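Local coordinates for protein epoxyqueuosine reductase (PDB 5D6S) that belongs to the epoxyqueuosine reductase (QueG) family and binds cobalamin and two iron-sulfur clusters, at residues A[295-300]-A[338-343]; A[353-358]-A[387-392]. All blocks are in the same frame, centred on the assembly; numbering follows the deposited sequence.

Both contacts lie in the C-terminal helical part of the chain. Interaction 1 comes first. It closes a span of 37 residues, which holds helices 301-308 and 318-331, by bringing the turn after helix 293-296 to helix 338-347. Interaction 2 closes a second span of 28 residues, with helix 370-377 inside it, and sets helix 351-364 beside the last helix, 384-396. The two are in series and neither nest nor cross. Their centres are about 16 Å apart. They meet where L341 of helix 338-347 packs on A357 of helix 351-364, with CD2 of L341 3.8 Å from CB of A357. Helix 318-331 packs on segments of both interactions.

Interaction 1 (A[295-300]-A[338-343]); sequences PFLELT and IVKLME
A salt bridge between E298 and K340 joins the turn that follows helix 293-296 to helix 338-347, in the C-terminal helical region. F296 to L299 form a type I beta turn, with L297 and E298 at its two middle positions. NZ of K340 lies 3.1 Å from OE2 of E298. The hydrogen bond within this salt bridge is weak. NZ of K340 is also 3.6 Å from OE1 of E298, so the ammonium sits off-centre, nearer OE2. K340 starts with CG anti to its backbone N (chi1 -178°) and bends once at chi2; beyond that bend it runs extended across to the turn. The E298 chain is bent at chi2 too, and the two side chains meet at an angle. On its way K340 passes L297: its CE is 4.1 Å from CB and 3.9 Å from the carbonyl O of that residue. OE1 of E343 stands 5.3 Å from OE2 of E298, and the nearby ammonium probably offsets the like charges. Beside the charged pair, leucines of the two segments pack on a third helix, 318-331: L297 on L329 and L341 on I326. NE2 of Q322 hydrogen-bonds the carbonyl O atoms of F296 and L299. This is a turn-to-helix contact in an all-helical array, consistent with the HEAT-like repeats of this family's C-terminal region.

Interaction 2 (A[353-358]-A[387-392]); sequences HTATAI and QAEWEL
Residues A355 and I358 pack against E389 and W390 in a buried, parallel helix-helix contact. It joins helix 351-364 to the last helix, 384-396, in a C-terminal array of helices consistent with a HEAT-like fold. The two short segments run nearly the same way, with 7° between their directions and 8.4 Å between their axes. Two residue pairs, A355 with E389 and I358 with W390, bring the backbones nearest. A355 is small and offers its methyl and its carbonyl O to E389. CB of A355 lies 4.1 Å from CG of E389. The methylenes of E389 also lie over the carbonyl end of A355, with CG 3.4 Å from its O. E389 then bends at chi2 (-59°), and its carboxylate is bonded outside the two segments. OE1 makes a salt bridge with R253, which ties the last helix to helix 250-255. W390 meets I358 through its backbone and CB, while its indole leads away. There NE1 donates to the carbonyl of M376, and the side chain rests on P381. On its other flank helix 351-364 packs on helix 338-347, with I345 against both A357 and I358. The branch of I358 that reaches the last helix is CG2. CG2 of I358 stands anti to the residue's own backbone N, which carries it to 3.8 Å from CA of W390 and 4.2 Å from CB of E389.

Interaction 1 (A[295-300]-A[338-343])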
ATOM      1  N   PRO A 295       5.815  -6.403 -21.149  1.00 44.89           N
ATOM      2  CA  PRO A 295       5.841  -7.833 -20.792  1.00 49.39           C
ATOM      3  C   PRO A 295       4.873  -8.122 -19.661  1.00 53.19           C
ATOM      4  O   PRO A 295       4.220  -9.177 -19.658  1.00 51.15           O
ATOM      5  CB  PRO A 295       7.288  -8.079 -20.348  1.00 46.05           C
ATOM      6  CG  PRO A 295       8.093  -7.021 -21.030  1.00 51.13           C
ATOM      7  CD  PRO A 295       7.166  -5.817 -21.154  1.00 49.11           C
ATOM      8  N   PHE A 296       4.746  -7.180 -18.731  1.00 51.50           N
ATOM      9  CA  PHE A 296       3.730  -7.291 -17.679  1.00 50.31           C
ATOM     10  C   PHE A 296       2.303  -7.433 -18.224  1.00 51.80           C
ATOM     11  O   PHE A 296       1.517  -8.226 -17.711  1.00 50.70           O
ATOM     12  CB  PHE A 296       3.779  -6.090 -16.776  1.00 51.15           C
ATOM     13  CG  PHE A 296       2.990  -6.256 -15.523  1.00 55.51           C
ATOM     14  CD1 PHE A 296       3.443  -7.086 -14.519  1.00 53.45           C
ATOM     15  CD2 PHE A 296       1.786  -5.587 -15.353  1.00 61.65           C
ATOM     16  CE1 PHE A 296       2.719  -7.253 -13.362  1.00 54.24           C
ATOM     17  CE2 PHE A 296       1.064  -5.726 -14.191  1.00 57.18           C
ATOM     18  CZ  PHE A 296       1.536  -6.556 -13.190  1.00 58.56           C
ATOM     19  N   LEU A 297       1.989  -6.685 -19.281  1.00 48.72           N
ATOM     20  CA  LEU A 297       0.688  -6.802 -19.936  1.00 48.64           C
ATOM     21  C   LEU A 297       0.499  -8.110 -20.660  1.00 47.38           C
ATOM     22  O   LEU A 297      -0.583  -8.361 -21.126  1.00 58.14           O
ATOM     23  CB  LEU A 297       0.454  -5.654 -20.916  1.00 46.34           C
ATOM     24  CG  LEU A 297       0.384  -4.254 -20.319  1.00 47.52           C
ATOM     25  CD1 LEU A 297       0.256  -3.197 -21.397  1.00 52.64           C
ATOM     26  CD2 LEU A 297      -0.782  -4.150 -19.370  1.00 50.14           C
ATOM     27  N   GLU A 298       1.531  -8.937 -20.790  1.00 52.23           N
ATOM     28  CA  GLU A 298       1.375 -10.257 -21.427  1.00 50.28           C
ATOM     29  C   GLU A 298       1.004 -11.324 -20.409  1.00 49.95           C
ATOM     30  O   GLU A 298       0.629 -12.426 -20.764  1.00 54.99           O
ATOM     31  CB  GLU A 298       2.658 -10.728 -22.128  1.00 53.01           C
ATOM     32  CG  GLU A 298       3.147  -9.861 -23.265  1.00 54.74           C
ATOM     33  CD  GLU A 298       2.131  -9.714 -24.381  1.00 59.24           C
ATOM     34  OE1 GLU A 298       1.507 -10.721 -24.786  1.00 51.34           O
ATOM     35  OE2 GLU A 298       1.976  -8.562 -24.857  1.00 74.88           O
ATOM     36  N   LEU A 299       1.086 -11.015 -19.137  1.00 50.53           N
ATOM     37  CA  LEU A 299       0.864 -12.041 -18.130  1.00 48.88           C
ATOM     38  C   LEU A 299      -0.572 -12.526 -18.076  1.00 47.54           C
ATOM     39  O   LEU A 299      -1.508 -11.751 -18.223  1.00 44.93           O
ATOM     40  CB  LEU A 299       1.274 -11.522 -16.754  1.00 48.40           C
ATOM     41  CG  LEU A 299       2.786 -11.277 -16.639  1.00 49.75           C
ATOM     42  CD1 LEU A 299       3.138 -10.480 -15.394  1.00 47.85           C
ATOM     43  CD2 LEU A 299       3.513 -12.617 -16.615  1.00 49.39           C
ATOM     44  N   THR A 300      -0.718 -13.826 -17.860  1.00 45.09           N
ATOM     45  CA  THR A 300      -2.008 -14.464 -17.606  1.00 46.69           C
ATOM     46  C   THR A 300      -2.166 -14.653 -16.104  1.00 45.84           C
ATOM     47  O   THR A 300      -1.251 -14.390 -15.344  1.00 51.51           O
ATOM     48  CB  THR A 300      -2.059 -15.861 -18.249  1.00 49.55           C
ATOM     49  OG1 THR A 300      -1.031 -16.673 -17.669  1.00 56.94           O
ATOM     50  CG2 THR A 300      -1.829 -15.780 -19.740  1.00 46.19           C
ATOM     51  N   ILE A 338       1.541   1.090 -28.717  1.00 44.14           N
ATOM     52  CA  ILE A 338       0.338   1.341 -29.503  1.00 44.02           C
ATOM     53  C   ILE A 338      -0.224   0.011 -29.995  1.00 46.67           C
ATOM     54  O   ILE A 338      -1.414  -0.238 -29.870  1.00 54.31           O
ATOM     55  CB  ILE A 338       0.599   2.334 -30.644  1.00 42.54           C
ATOM     56  CG1 ILE A 338       0.843   3.734 -30.057  1.00 43.87           C
ATOM     57  CG2 ILE A 338      -0.563   2.414 -31.605  1.00 40.54           C
ATOM     58  CD1 ILE A 338       1.371   4.766 -31.043  1.00 42.80           C
ATOM     59  N   VAL A 339       0.623  -0.840 -30.550  1.00 48.36           N
ATOM     60  CA  VAL A 339       0.108  -2.037 -31.195  1.00 50.61           C
ATOM     61  C   VAL A 339      -0.504  -2.959 -30.128  1.00 51.27           C
ATOM     62  O   VAL A 339      -1.529  -3.633 -30.356  1.00 43.48           O
ATOM     63  CB  VAL A 339       1.104  -2.733 -32.164  1.00 48.54           C
ATOM     64  CG1 VAL A 339       2.535  -2.279 -31.968  1.00 58.73           C
ATOM     65  CG2 VAL A 339       1.001  -4.253 -32.073  1.00 51.42           C
ATOM     66  N   LYS A 340       0.098  -2.972 -28.951  1.00 48.23           N
ATOM     67  CA  LYS A 340      -0.461  -3.762 -27.850  1.00 43.40           C
ATOM     68  C   LYS A 340      -1.814  -3.238 -27.362  1.00 39.51           C
ATOM     69  O   LYS A 340      -2.727  -3.991 -27.028  1.00 35.17           O
ATOM     70  CB  LYS A 340       0.521  -3.801 -26.681  1.00 41.01           C
ATOM     71  CG  LYS A 340       0.049  -4.637 -25.503  1.00 40.11           C
ATOM     72  CD  LYS A 340      -0.332  -6.036 -25.897  1.00 45.29           C
ATOM     73  CE  LYS A 340      -0.730  -6.861 -24.677  1.00 50.68           C
ATOM     74  NZ  LYS A 340      -1.092  -8.250 -25.060  1.00 50.26           N
ATOM     75  N   LEU A 341      -1.915  -1.934 -27.263  1.00 42.81           N
ATOM     76  CA  LEU A 341      -3.159  -1.326 -26.847  1.00 43.16           C
ATOM     77  C   LEU A 341      -4.247  -1.676 -27.867  1.00 41.08           C
ATOM     78  O   LEU A 341      -5.394  -1.881 -27.513  1.00 45.66           O
ATOM     79  CB  LEU A 341      -2.962   0.195 -26.699  1.00 45.33           C
ATOM     80  CG  LEU A 341      -1.975   0.586 -25.585  1.00 42.88           C
ATOM     81  CD1 LEU A 341      -1.525   2.014 -25.705  1.00 46.62           C
ATOM     82  CD2 LEU A 341      -2.573   0.377 -24.205  1.00 40.16           C
ATOM     83  N   MET A 342      -3.877  -1.741 -29.139  1.00 40.96           N
ATOM     84  CA  MET A 342      -4.848  -1.994 -30.176  1.00 38.99           C
ATOM     85  C   MET A 342      -5.327  -3.416 -30.026  1.00 37.10           C
ATOM     86  O   MET A 342      -6.491  -3.694 -30.235  1.00 45.52           O
ATOM     87  CB  MET A 342      -4.279  -1.708 -31.567  1.00 43.24           C
ATOM     88  CG  MET A 342      -4.402  -0.265 -32.043  1.00 44.68           C
ATOM     89  SD  MET A 342      -3.263   0.140 -33.421  1.00 54.50           S
ATOM     90  CE  MET A 342      -4.464   0.810 -34.584  1.00 64.89           C
ATOM     91  N   GLU A 343      -4.438  -4.316 -29.635  1.00 40.78           N
ATOM     92  CA  GLU A 343      -4.771  -5.735 -29.439  1.00 43.47           C
ATOM     93  C   GLU A 343      -5.740  -5.910 -28.271  1.00 46.40           C
ATOM     94  O   GLU A 343      -6.726  -6.658 -28.368  1.00 46.23           O
ATOM     95  CB  GLU A 343      -3.517  -6.593 -29.216  1.00 48.92           C
ATOM     96  CG  GLU A 343      -2.696  -6.807 -30.489  1.00 66.69           C
ATOM     97  CD  GLU A 343      -1.291  -7.396 -30.257  1.00 76.81           C
ATOM     98  OE1 GLU A 343      -1.057  -8.003 -29.185  1.00 85.36           O
ATOM     99  OE2 GLU A 343      -0.427  -7.227 -31.157  1.00 71.50           O
TER

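Interaction 2 (A[353-358]-A[387-392])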
ATOM      1  N   HIS A 353      -9.720  -2.747 -19.063  1.00 42.87           N
ATOM      2  CA  HIS A 353      -8.504  -2.562 -19.845  1.00 41.75           C
ATOM      3  C   HIS A 353      -8.754  -1.923 -21.206  1.00 40.39           C
ATOM      4  O   HIS A 353      -8.016  -1.017 -21.610  1.00 45.42           O
ATOM      5  CB  HIS A 353      -7.773  -3.872 -20.042  1.00 43.56           C
ATOM      6  CG  HIS A 353      -7.253  -4.459 -18.779  1.00 41.05           C
ATOM      7  ND1 HIS A 353      -6.866  -5.779 -18.678  1.00 45.79           N
ATOM      8  CD2 HIS A 353      -7.097  -3.922 -17.550  1.00 41.53           C
ATOM      9  CE1 HIS A 353      -6.434  -6.010 -17.449  1.00 43.00           C
ATOM     10  NE2 HIS A 353      -6.584  -4.904 -16.741  1.00 43.16           N
ATOM     11  N   THR A 354      -9.789  -2.374 -21.896  1.00 38.21           N
ATOM     12  CA  THR A 354     -10.151  -1.779 -23.163  1.00 37.42           C
ATOM     13  C   THR A 354     -10.364  -0.283 -23.029  1.00 39.50           C
ATOM     14  O   THR A 354      -9.812   0.526 -23.781  1.00 39.61           O
ATOM     15  CB  THR A 354     -11.426  -2.426 -23.721  1.00 38.54           C
ATOM     16  OG1 THR A 354     -11.194  -3.814 -23.991  1.00 36.78           O
ATOM     17  CG2 THR A 354     -11.877  -1.733 -25.026  1.00 41.82           C
ATOM     18  N   ALA A 355     -11.217   0.097 -22.092  1.00 46.17           N
ATOM     19  CA  ALA A 355     -11.565   1.516 -21.924  1.00 43.22           C
ATOM     20  C   ALA A 355     -10.334   2.321 -21.529  1.00 40.82           C
ATOM     21  O   ALA A 355     -10.134   3.448 -21.947  1.00 43.11           O
ATOM     22  CB  ALA A 355     -12.639   1.663 -20.885  1.00 40.58           C
ATOM     23  N   THR A 356      -9.495   1.721 -20.723  1.00 44.65           N
ATOM     24  CA  THR A 356      -8.280   2.419 -20.277  1.00 45.32           C
ATOM     25  C   THR A 356      -7.348   2.581 -21.483  1.00 47.76           C
ATOM     26  O   THR A 356      -6.838   3.664 -21.731  1.00 52.73           O
ATOM     27  CB  THR A 356      -7.615   1.671 -19.137  1.00 40.75           C
ATOM     28  OG1 THR A 356      -8.584   1.471 -18.095  1.00 36.57           O
ATOM     29  CG2 THR A 356      -6.450   2.438 -18.630  1.00 47.05           C
ATOM     30  N   ALA A 357      -7.225   1.523 -22.279  1.00 44.21           N
ATOM     31  CA  ALA A 357      -6.405   1.556 -23.488  1.00 40.85           C
ATOM     32  C   ALA A 357      -6.889   2.606 -24.507  1.00 42.36           C
ATOM     33  O   ALA A 357      -6.073   3.302 -25.097  1.00 44.36           O
ATOM     34  CB  ALA A 357      -6.350   0.184 -24.133  1.00 37.06           C
ATOM     35  N   ILE A 358      -8.201   2.720 -24.706  1.00 39.14           N
ATOM     36  CA  ILE A 358      -8.737   3.733 -25.605  1.00 39.18           C
ATOM     37  C   ILE A 358      -8.294   5.127 -25.183  1.00 44.92           C
ATOM     38  O   ILE A 358      -7.758   5.882 -25.985  1.00 46.73           O
ATOM     39  CB  ILE A 358     -10.271   3.668 -25.641  1.00 42.78           C
ATOM     40  CG1 ILE A 358     -10.696   2.457 -26.473  1.00 41.57           C
ATOM     41  CG2 ILE A 358     -10.844   4.941 -26.237  1.00 42.85           C
ATOM     42  CD1 ILE A 358     -12.153   2.170 -26.351  1.00 45.70           C
ATOM     43  N   GLN A 387     -17.289   3.387 -24.087  1.00 47.96           N
ATOM     44  CA  GLN A 387     -18.040   4.412 -24.815  1.00 48.88           C
ATOM     45  C   GLN A 387     -17.668   5.797 -24.322  1.00 47.48           C
ATOM     46  O   GLN A 387     -17.295   6.670 -25.097  1.00 49.13           O
ATOM     47  CB  GLN A 387     -19.544   4.213 -24.620  1.00 54.08           C
ATOM     48  CG  GLN A 387     -20.430   5.147 -25.426  1.00 63.05           C
ATOM     49  CD  GLN A 387     -20.535   4.731 -26.881  1.00 78.50           C
ATOM     50  OE1 GLN A 387     -20.502   3.534 -27.209  1.00 98.83           O
ATOM     51  NE2 GLN A 387     -20.667   5.711 -27.770  1.00 83.45           N
ATOM     52  N   ALA A 388     -17.677   5.960 -23.008  1.00 45.71           N
ATOM     53  CA  ALA A 388     -17.332   7.227 -22.409  1.00 41.71           C
ATOM     54  C   ALA A 388     -15.926   7.692 -22.774  1.00 42.89           C
ATOM     55  O   ALA A 388     -15.728   8.852 -23.155  1.00 54.88           O
ATOM     56  CB  ALA A 388     -17.490   7.137 -20.909  1.00 40.22           C
ATOM     57  N   GLU A 389     -14.948   6.806 -22.654  1.00 43.25           N
ATOM     58  CA  GLU A 389     -13.549   7.164 -22.952  1.00 46.54           C
ATOM     59  C   GLU A 389     -13.389   7.453 -24.430  1.00 45.01           C
ATOM     60  O   GLU A 389     -12.659   8.357 -24.813  1.00 49.89           O
ATOM     61  CB  GLU A 389     -12.568   6.041 -22.531  1.00 45.31           C
ATOM     62  CG  GLU A 389     -12.529   5.734 -21.042  1.00 41.78           C
ATOM     63  CD  GLU A 389     -12.134   6.928 -20.185  1.00 46.64           C
ATOM     64  OE1 GLU A 389     -12.683   7.071 -19.069  1.00 49.84           O
ATOM     65  OE2 GLU A 389     -11.292   7.754 -20.621  1.00 45.59           O
ATOM     66  N   TRP A 390     -14.085   6.679 -25.246  1.00 43.65           N
ATOM     67  CA  TRP A 390     -14.061   6.853 -26.687  1.00 49.44           C
ATOM     68  C   TRP A 390     -14.589   8.221 -27.099  1.00 48.89           C
ATOM     69  O   TRP A 390     -13.973   8.892 -27.927  1.00 51.68           O
ATOM     70  CB  TRP A 390     -14.895   5.754 -27.346  1.00 55.63           C
ATOM     71  CG  TRP A 390     -15.044   5.850 -28.823  1.00 62.08           C
ATOM     72  CD1 TRP A 390     -14.083   5.636 -29.752  1.00 69.08           C
ATOM     73  CD2 TRP A 390     -16.238   6.143 -29.542  1.00 62.12           C
ATOM     74  NE1 TRP A 390     -14.602   5.768 -31.015  1.00 69.28           N
ATOM     75  CE2 TRP A 390     -15.925   6.081 -30.912  1.00 64.04           C
ATOM     76  CE3 TRP A 390     -17.542   6.449 -29.159  1.00 66.26           C
ATOM     77  CZ2 TRP A 390     -16.855   6.320 -31.893  1.00 68.54           C
ATOM     78  CZ3 TRP A 390     -18.485   6.685 -30.146  1.00 66.54           C
ATOM     79  CH2 TRP A 390     -18.139   6.614 -31.491  1.00 72.22           C
ATOM     80  N   GLU A 391     -15.735   8.612 -26.560  1.00 47.35           N
ATOM     81  CA  GLU A 391     -16.291   9.942 -26.850  1.00 52.11           C
ATOM     82  C   GLU A 391     -15.280  11.047 -26.564  1.00 51.15           C
ATOM     83  O   GLU A 391     -15.181  12.002 -27.303  1.00 48.92           O
ATOM     84  CB  GLU A 391     -17.557  10.192 -26.040  1.00 53.39           C
ATOM     85  CG  GLU A 391     -18.750   9.444 -26.567  1.00 60.13           C
ATOM     86  CD  GLU A 391     -19.951   9.503 -25.631  1.00 69.66           C
ATOM     87  OE1 GLU A 391     -19.979  10.400 -24.752  1.00 70.91           O
ATOM     88  OE2 GLU A 391     -20.866   8.644 -25.785  1.00 65.77           O
ATOM     89  N   LEU A 392     -14.547  10.909 -25.474  1.00 49.87           N
ATOM     90  CA  LEU A 392     -13.563  11.919 -25.108  1.00 55.88           C
ATOM     91  C   LEU A 392     -12.408  11.993 -26.089  1.00 56.95           C
ATOM     92  O   LEU A 392     -11.931  13.086 -26.387  1.00 74.52           O
ATOM     93  CB  LEU A 392     -13.019  11.667 -23.692  1.00 54.52           C
ATOM     94  CG  LEU A 392     -13.931  12.167 -22.565  1.00 57.04           C
ATOM     95  CD1 LEU A 392     -13.632  11.474 -21.241  1.00 60.29           C
ATOM     96  CD2 LEU A 392     -13.804  13.672 -22.403  1.00 57.62           C
TER